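Local coordinates for putative PhosphatidylEthanolamine-Binding Protein (PEBP) (Chlamydia trachomatis, PDB 3N08) that is of unproven function but, as a homolog of phosphatidylethanolamine-binding proteins and Raf kinase inhibitor protein, probably binds phospholipid-like or other anionic ligands, at residues Y21-P30 and I96-P104. Numbering follows the deposited sequence.
Sequences YSCQGVGISP and IGYCPPCPP
The Tyr98 ring lies with one face under Ser29, whose CA sits almost over the centre of the ring, 3.7 Å from its centroid, a CH-pi contact; the carbonyl oxygens of Tyr21 and Gly27 lie at the ring edge, in its plane. Tyr21's own ring turns away, with Pro30 CA over one face, offset toward the rim, Ile28 O at the edge in the ring plane, and its hydroxyl bonded to Glu80. Two loops of the PEBP fold meet here, loop 21-30 ahead of strand 32-35 and loop 96-104 ahead of strand 108-117, and a disulfide ties them together. Trp66 adds an edge-to-face ring contact to Tyr98. Tyr98 extends its CG away from its own backbone N (chi1 178°), which carries the ring across to the other loop, and its OH donates to Tyr21 O at 2.8 Å, tilted 16° from the carbonyl plane. Pro30 CD comes in obliquely, 3.7 Å from Tyr98 CE1, so the ring is held both by its hydroxyl and by packing. Beside the Tyr98 bond, Pro100 CB touches Tyr21 O at 3.3 Å. Farther along, Cys23, second residue of the type I turn Ser22-Gly25, donates its N-H to Pro101 O at 2.9 Å, nearly straight at 160°. Ser22 OG, bonded to Lys19 O, also accepts from Gln24 N in an ST turn. The disulfide closes this end, Cys23 SG to Cys102 SG 2.1 Å, and brings Cys23 CB within 3.4 Å of Cys102 CB.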
ATOM      1  N   TYR B  21     -19.331  -1.206 -12.018  1.00  9.54           N
ATOM      2  CA  TYR B  21     -18.128  -1.778 -12.647  1.00  9.46           C
ATOM      3  C   TYR B  21     -18.298  -3.262 -12.951  1.00 11.19           C
ATOM      4  O   TYR B  21     -17.379  -3.897 -13.486  1.00 10.34           O
ATOM      5  CB  TYR B  21     -16.909  -1.545 -11.748  1.00  9.75           C
ATOM      6  CG  TYR B  21     -16.833  -0.099 -11.328  1.00  9.14           C
ATOM      7  CD1 TYR B  21     -16.684   0.919 -12.257  1.00 10.75           C
ATOM      8  CD2 TYR B  21     -16.981   0.254  -9.997  1.00 10.58           C
ATOM      9  CE1 TYR B  21     -16.665   2.259 -11.862  1.00 12.40           C
ATOM     10  CE2 TYR B  21     -16.978   1.565  -9.597  1.00 11.03           C
ATOM     11  CZ  TYR B  21     -16.799   2.569 -10.530  1.00 12.55           C
ATOM     12  OH  TYR B  21     -16.770   3.892 -10.132  1.00 14.90           O
ATOM     13  N   SER B  22     -19.486  -3.804 -12.663  1.00  9.63           N
ATOM     14  CA  SER B  22     -19.801  -5.193 -12.912  1.00  9.55           C
ATOM     15  C   SER B  22     -20.707  -5.347 -14.135  1.00 10.18           C
ATOM     16  O   SER B  22     -21.183  -4.373 -14.683  1.00 10.42           O
ATOM     17  CB  SER B  22     -20.526  -5.796 -11.696  1.00 10.37           C
ATOM     18  OG  SER B  22     -21.895  -5.406 -11.667  1.00 11.75           O
ATOM     19  N   CYS B  23     -21.009  -6.584 -14.498  1.00 11.23           N
ATOM     20  CA  CYS B  23     -21.928  -6.832 -15.575  1.00 10.59           C
ATOM     21  C   CYS B  23     -23.340  -6.397 -15.220  1.00 12.71           C
ATOM     22  O   CYS B  23     -24.162  -6.306 -16.124  1.00 13.49           O
ATOM     23  CB  CYS B  23     -21.935  -8.318 -15.894  1.00 11.99           C
ATOM     24  SG  CYS B  23     -22.682  -9.318 -14.598  1.00 13.36           S
ATOM     25  N   GLN B  24     -23.648  -6.177 -13.944  1.00 11.45           N
ATOM     26  CA  GLN B  24     -24.982  -5.702 -13.546  1.00 12.30           C
ATOM     27  C   GLN B  24     -25.177  -4.206 -13.713  1.00 15.51           C
ATOM     28  O   GLN B  24     -26.305  -3.719 -13.592  1.00 15.99           O
ATOM     29  CB  GLN B  24     -25.291  -6.064 -12.104  1.00 12.98           C
ATOM     30  CG  GLN B  24     -25.358  -7.536 -11.859  1.00 13.13           C
ATOM     31  CD  GLN B  24     -25.915  -7.878 -10.479  1.00 14.10           C
ATOM     32  OE1 GLN B  24     -25.307  -7.561  -9.449  1.00 12.74           O
ATOM     33  NE2 GLN B  24     -27.069  -8.527 -10.451  1.00 13.06           N
ATOM     34  N   GLY B  25     -24.102  -3.478 -13.984  1.00 14.23           N
ATOM     35  CA  GLY B  25     -24.186  -2.057 -14.266  1.00 15.21           C
ATOM     36  C   GLY B  25     -23.660  -1.834 -15.665  1.00 16.60           C
ATOM     37  O   GLY B  25     -23.715  -2.718 -16.516  1.00 15.54           O
ATOM     38  N   VAL B  26     -23.112  -0.655 -15.897  1.00 14.87           N
ATOM     39  CA  VAL B  26     -22.559  -0.355 -17.211  1.00 13.11           C
ATOM     40  C   VAL B  26     -21.293  -1.193 -17.542  1.00 15.76           C
ATOM     41  O   VAL B  26     -20.947  -1.397 -18.703  1.00 16.63           O
ATOM     42  CB  VAL B  26     -22.308   1.177 -17.380  1.00 15.73           C
ATOM     43  CG1 VAL B  26     -23.653   1.925 -17.463  1.00 20.08           C
ATOM     44  CG2 VAL B  26     -21.443   1.745 -16.258  1.00 17.20           C
ATOM     45  N   GLY B  27     -20.622  -1.697 -16.517  1.00 11.65           N
ATOM     46  CA  GLY B  27     -19.508  -2.604 -16.705  1.00 13.41           C
ATOM     47  C   GLY B  27     -18.220  -1.940 -17.142  1.00 13.76           C
ATOM     48  O   GLY B  27     -17.388  -2.554 -17.801  1.00 13.28           O
ATOM     49  N   ILE B  28     -18.037  -0.685 -16.774  1.00 11.17           N
ATOM     50  CA  ILE B  28     -16.804   0.009 -17.124  1.00 11.74           C
ATOM     51  C   ILE B  28     -15.710  -0.276 -16.103  1.00  8.71           C
ATOM     52  O   ILE B  28     -15.963  -0.735 -14.980  1.00  9.44           O
ATOM     53  CB  ILE B  28     -17.029   1.537 -17.278  1.00 12.44           C
ATOM     54  CG1 ILE B  28     -17.379   2.153 -15.925  1.00 12.86           C
ATOM     55  CG2 ILE B  28     -18.131   1.828 -18.322  1.00 13.32           C
ATOM     56  CD1 ILE B  28     -17.588   3.669 -15.960  1.00 15.80           C
ATOM     57  N   SER B  29     -14.469  -0.022 -16.499  1.00  9.39           N
ATOM     58  CA  SER B  29     -13.331  -0.264 -15.626  1.00  9.17           C
ATOM     59  C   SER B  29     -13.393   0.664 -14.408  1.00  9.42           C
ATOM     60  O   SER B  29     -13.807   1.820 -14.525  1.00  9.85           O
ATOM     61  CB  SER B  29     -12.022  -0.103 -16.413  1.00  8.67           C
ATOM     62  OG  SER B  29     -11.839   1.247 -16.824  1.00 10.24           O
ATOM     63  N   PRO B  30     -13.040   0.152 -13.224  1.00  8.90           N
ATOM     64  CA  PRO B  30     -13.110   0.960 -12.004  1.00 10.25           C
ATOM     65  C   PRO B  30     -11.969   1.965 -11.933  1.00  8.26           C
ATOM     66  O   PRO B  30     -10.909   1.746 -12.545  1.00  9.29           O
ATOM     67  CB  PRO B  30     -12.942  -0.083 -10.893  1.00 10.18           C
ATOM     68  CG  PRO B  30     -12.068  -1.158 -11.550  1.00 11.19           C
ATOM     69  CD  PRO B  30     -12.539  -1.212 -12.976  1.00  9.43           C
ATOM     70  N   ILE B  96      -9.114  -8.347 -25.988  1.00 13.22           N
ATOM     71  CA  ILE B  96      -8.364  -7.230 -25.420  1.00 13.15           C
ATOM     72  C   ILE B  96      -9.193  -6.528 -24.354  1.00 12.60           C
ATOM     73  O   ILE B  96     -10.416  -6.426 -24.494  1.00 17.17           O
ATOM     74  CB  ILE B  96      -7.983  -6.211 -26.537  1.00 17.92           C
ATOM     75  CG1 ILE B  96      -7.111  -5.088 -25.974  1.00 19.94           C
ATOM     76  CG2 ILE B  96      -9.244  -5.611 -27.167  1.00 24.91           C
ATOM     77  CD1 ILE B  96      -6.480  -4.212 -27.051  1.00 37.53           C
ATOM     78  N   GLY B  97      -8.539  -6.031 -23.315  1.00 10.13           N
ATOM     79  CA  GLY B  97      -9.141  -5.073 -22.409  1.00 13.13           C
ATOM     80  C   GLY B  97      -9.934  -5.640 -21.249  1.00  9.80           C
ATOM     81  O   GLY B  97      -9.852  -6.819 -20.936  1.00 10.33           O
ATOM     82  N   TYR B  98     -10.726  -4.776 -20.628  1.00 10.67           N
ATOM     83  CA  TYR B  98     -11.404  -5.060 -19.381  1.00  9.64           C
ATOM     84  C   TYR B  98     -12.635  -5.883 -19.571  1.00  9.01           C
ATOM     85  O   TYR B  98     -13.474  -5.594 -20.432  1.00 11.78           O
ATOM     86  CB  TYR B  98     -11.785  -3.738 -18.714  1.00 11.11           C
ATOM     87  CG  TYR B  98     -12.557  -3.827 -17.412  1.00  9.67           C
ATOM     88  CD1 TYR B  98     -11.917  -4.170 -16.232  1.00  9.13           C
ATOM     89  CD2 TYR B  98     -13.916  -3.555 -17.359  1.00  9.44           C
ATOM     90  CE1 TYR B  98     -12.599  -4.232 -15.031  1.00  9.49           C
ATOM     91  CE2 TYR B  98     -14.610  -3.620 -16.151  1.00 10.25           C
ATOM     92  CZ  TYR B  98     -13.943  -3.938 -14.993  1.00 10.11           C
ATOM     93  OH  TYR B  98     -14.593  -4.000 -13.791  1.00 11.31           O
ATOM     94  N   CYS B  99     -12.752  -6.868 -18.695  0.59  8.49           N
ATOM     95  CA  CYS B  99     -13.905  -7.747 -18.563  0.59  9.46           C
ATOM     96  C   CYS B  99     -14.490  -7.521 -17.181  0.59 11.45           C
ATOM     97  O   CYS B  99     -13.796  -7.720 -16.199  0.59 10.95           O
ATOM     98  CB  CYS B  99     -13.440  -9.202 -18.669  0.59 10.87           C
ATOM     99  SG  CYS B  99     -14.735 -10.439 -18.596  0.59 27.92           S
ATOM    100  N   PRO B 100     -15.753  -7.089 -17.077  1.00  9.81           N
ATOM    101  CA  PRO B 100     -16.247  -6.817 -15.728  1.00 10.59           C
ATOM    102  C   PRO B 100     -16.514  -8.080 -14.917  1.00 11.49           C
ATOM    103  O   PRO B 100     -16.838  -9.136 -15.470  1.00 11.97           O
ATOM    104  CB  PRO B 100     -17.573  -6.080 -15.970  1.00 14.07           C
ATOM    105  CG  PRO B 100     -18.007  -6.533 -17.268  1.00 16.91           C
ATOM    106  CD  PRO B 100     -16.750  -6.750 -18.100  1.00 12.07           C
ATOM    107  N   PRO B 101     -16.425  -7.976 -13.594  1.00 10.78           N
ATOM    108  CA  PRO B 101     -16.960  -9.047 -12.746  1.00 10.10           C
ATOM    109  C   PRO B 101     -18.377  -9.430 -13.133  1.00 11.23           C
ATOM    110  O   PRO B 101     -19.227  -8.568 -13.340  1.00 12.55           O
ATOM    111  CB  PRO B 101     -16.943  -8.409 -11.355  1.00 11.22           C
ATOM    112  CG  PRO B 101     -15.769  -7.468 -11.416  1.00 10.44           C
ATOM    113  CD  PRO B 101     -15.853  -6.871 -12.804  1.00 12.29           C
ATOM    114  N   CYS B 102     -18.639 -10.735 -13.203  1.00 11.58           N
ATOM    115  CA  CYS B 102     -19.992 -11.230 -13.421  1.00 10.75           C
ATOM    116  C   CYS B 102     -20.076 -12.628 -12.809  1.00 10.97           C
ATOM    117  O   CYS B 102     -20.274 -13.625 -13.500  1.00 11.90           O
ATOM    118  CB  CYS B 102     -20.338 -11.190 -14.909  1.00 11.75           C
ATOM    119  SG  CYS B 102     -22.129 -11.191 -15.230  1.00 15.49           S
ATOM    120  N   PRO B 103     -19.889 -12.697 -11.492  1.00 10.03           N
ATOM    121  CA  PRO B 103     -19.773 -14.009 -10.847  1.00  9.80           C
ATOM    122  C   PRO B 103     -21.102 -14.743 -10.823  1.00 10.88           C
ATOM    123  O   PRO B 103     -22.086 -14.213 -10.321  1.00 11.91           O
ATOM    124  CB  PRO B 103     -19.312 -13.641  -9.429  1.00  9.55           C
ATOM    125  CG  PRO B 103     -19.796 -12.258  -9.209  1.00 10.93           C
ATOM    126  CD  PRO B 103     -19.724 -11.590 -10.540  1.00 11.44           C
ATOM    127  N   PRO B 104     -21.163 -15.968 -11.360  1.00 10.96           N
ATOM    128  CA  PRO B 104     -22.483 -16.609 -11.467  1.00 11.80           C
ATOM    129  C   PRO B 104     -22.915 -17.347 -10.211  1.00 11.73           C
ATOM    130  O   PRO B 104     -24.131 -17.510 -10.018  1.00 15.14           O
ATOM    131  CB  PRO B 104     -22.266 -17.641 -12.577  1.00 14.16           C
ATOM    132  CG  PRO B 104     -20.808 -17.988 -12.465  1.00 15.02           C
ATOM    133  CD  PRO B 104     -20.139 -16.679 -12.140  1.00 13.36           C
TER